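Local coordinates for cytochrome C-type biogenesis protein ccmF (Thermus thermophilus, PDB 6ZMQ) that is a membrane-bound, heme-binding cytochrome c heme lyase, probably attaching heme to apocytochrome during cytochrome c maturation, at residues A109-I114 against T158-F163. Residues are numbered along the deposited sequence; the frame is centred on the assembly and turned at random.
Sequences ALEGSI and TIASPF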
loop_
_atom_site.group_PDB
_atom_site.type_symbol
_atom_site.label_atom_id
_atom_site.label_comp_id
_atom_site.label_asym_id
_atom_site.label_seq_id
_atom_site.Cartn_x
_atom_site.Cartn_y
_atom_site.Cartn_z
ATOM N N ALA A 109 -11.989 8.610 -11.307
ATOM C CA ALA A 109 -12.909 7.485 -11.250
ATOM C C ALA A 109 -12.298 6.287 -11.978
ATOM O O ALA A 109 -11.085 6.212 -12.174
ATOM C CB ALA A 109 -14.279 7.867 -11.800
ATOM N N LEU A 110 -13.155 5.335 -12.371
ATOM C CA LEU A 110 -12.719 3.966 -12.660
ATOM C C LEU A 110 -11.925 3.868 -13.967
ATOM O O LEU A 110 -10.826 3.297 -13.992
ATOM C CB LEU A 110 -13.944 3.038 -12.660
ATOM C CG LEU A 110 -13.911 1.504 -12.796
ATOM C CD1 LEU A 110 -15.165 0.944 -12.144
ATOM C CD2 LEU A 110 -13.823 0.975 -14.227
ATOM N N GLU A 111 -12.508 4.353 -15.075
ATOM C CA GLU A 111 -11.956 4.140 -16.418
ATOM C C GLU A 111 -10.600 4.828 -16.624
ATOM O O GLU A 111 -9.670 4.247 -17.207
ATOM C CB GLU A 111 -12.967 4.605 -17.467
ATOM C CG GLU A 111 -14.379 4.022 -17.328
ATOM C CD GLU A 111 -15.337 4.902 -16.539
ATOM O OE1 GLU A 111 -16.081 4.359 -15.696
ATOM O OE2 GLU A 111 -15.350 6.132 -16.762
ATOM N N GLY A 112 -10.472 6.073 -16.157
ATOM C CA GLY A 112 -9.176 6.734 -16.186
ATOM C C GLY A 112 -8.146 6.071 -15.291
ATOM O O GLY A 112 -6.954 6.039 -15.625
ATOM N N SER A 113 -8.586 5.499 -14.166
ATOM C CA SER A 113 -7.637 4.842 -13.275
ATOM C C SER A 113 -7.157 3.517 -13.848
ATOM O O SER A 113 -5.999 3.144 -13.641
ATOM C CB SER A 113 -8.235 4.647 -11.885
ATOM O OG SER A 113 -9.445 3.920 -11.926
ATOM N N ILE A 114 -8.007 2.803 -14.596
ATOM C CA ILE A 114 -7.474 1.605 -15.241
ATOM C C ILE A 114 -6.640 1.976 -16.465
ATOM O O ILE A 114 -5.763 1.200 -16.861
ATOM C CB ILE A 114 -8.556 0.553 -15.572
ATOM C CG1 ILE A 114 -9.754 1.140 -16.299
ATOM C CG2 ILE A 114 -9.038 -0.130 -14.310
ATOM C CD1 ILE A 114 -10.445 0.170 -17.234
ATOM N N THR A 158 -13.836 -3.042 -24.312
ATOM C CA THR A 158 -15.197 -3.521 -24.573
ATOM C C THR A 158 -16.145 -3.046 -23.473
ATOM O O THR A 158 -17.297 -2.694 -23.741
ATOM C CB THR A 158 -15.252 -5.053 -24.766
ATOM O OG1 THR A 158 -16.619 -5.466 -24.902
ATOM C CG2 THR A 158 -14.600 -5.855 -23.621
ATOM N N ILE A 159 -15.660 -3.021 -22.241
ATOM C CA ILE A 159 -16.359 -2.504 -21.079
ATOM C C ILE A 159 -15.501 -1.338 -20.603
ATOM O O ILE A 159 -14.372 -1.209 -21.083
ATOM C CB ILE A 159 -16.518 -3.646 -20.044
ATOM C CG1 ILE A 159 -17.854 -3.627 -19.314
ATOM C CG2 ILE A 159 -15.375 -3.721 -19.055
ATOM C CD1 ILE A 159 -17.940 -4.793 -18.353
ATOM N N ALA A 160 -16.087 -0.405 -19.828
ATOM C CA ALA A 160 -15.353 0.557 -18.975
ATOM C C ALA A 160 -14.383 1.463 -19.744
ATOM O O ALA A 160 -13.189 1.519 -19.441
ATOM C CB ALA A 160 -14.617 -0.170 -17.846
ATOM N N SER A 161 -14.877 2.127 -20.781
ATOM C CA SER A 161 -14.026 2.985 -21.595
ATOM C C SER A 161 -14.008 4.417 -21.078
ATOM O O SER A 161 -15.062 4.957 -20.721
ATOM C CB SER A 161 -14.469 2.949 -23.057
ATOM O OG SER A 161 -14.049 4.119 -23.736
ATOM N N PRO A 162 -12.833 5.041 -20.966
ATOM C CA PRO A 162 -12.792 6.480 -20.648
ATOM C C PRO A 162 -13.372 7.390 -21.726
ATOM O O PRO A 162 -13.932 8.442 -21.392
ATOM C CB PRO A 162 -11.292 6.739 -20.427
ATOM C CG PRO A 162 -10.599 5.617 -21.110
ATOM C CD PRO A 162 -11.490 4.436 -20.980
ATOM N N PHE A 163 -13.279 7.019 -23.001
ATOM C CA PHE A 163 -13.601 7.936 -24.099
ATOM C C PHE A 163 -14.984 7.652 -24.695
ATOM O O PHE A 163 -15.129 7.188 -25.825
ATOM C CB PHE A 163 -12.504 7.873 -25.154
ATOM C CG PHE A 163 -11.119 7.975 -24.581
ATOM C CD1 PHE A 163 -10.673 9.167 -24.024
ATOM C CD2 PHE A 163 -10.279 6.869 -24.566
ATOM C CE1 PHE A 163 -9.401 9.264 -23.483
ATOM C CE2 PHE A 163 -9.011 6.951 -24.024
ATOM C CZ PHE A 163 -8.569 8.151 -23.484
#
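E111 lies with its aliphatic part along the backbone of A160-P162, where the first turn of transmembrane helix 110-129 meets the loop leaving helix 135-157, its antiparallel partner in a helical hairpin. The backbones come nearest at E111 CA and P162 CA, 4.9 Å apart. With CG anti to its own carbonyl carbon (chi1 -52°), E111 sets CB against P162 N at 3.5 Å and CG over the face of the A160 carbonyl, 3.5 Å from A160 C and O alike. A bend at chi2 (94°) turns the carboxylate back from the loop, with E111 OE2 no nearer than 4.1 Å to S161 O; the touch is therefore made by methylenes rather than by charge. Cutting E111 back to an alanine takes away CG and the carboxylate, which is likely to leave the A160 carbonyl face without its cover and Y88 of helix 87-92 without this neighbour. P162, backed by M156 and L75, turns a face of its ring to the helix, E111 CB lying over the N-CD side, 3.8 Å from P162 CD. Two branches reach A160: L110 CD2 meets A160 CB at 3.9 Å, and I114 CD1, one turn on, comes to A160 O at 3.8 Å.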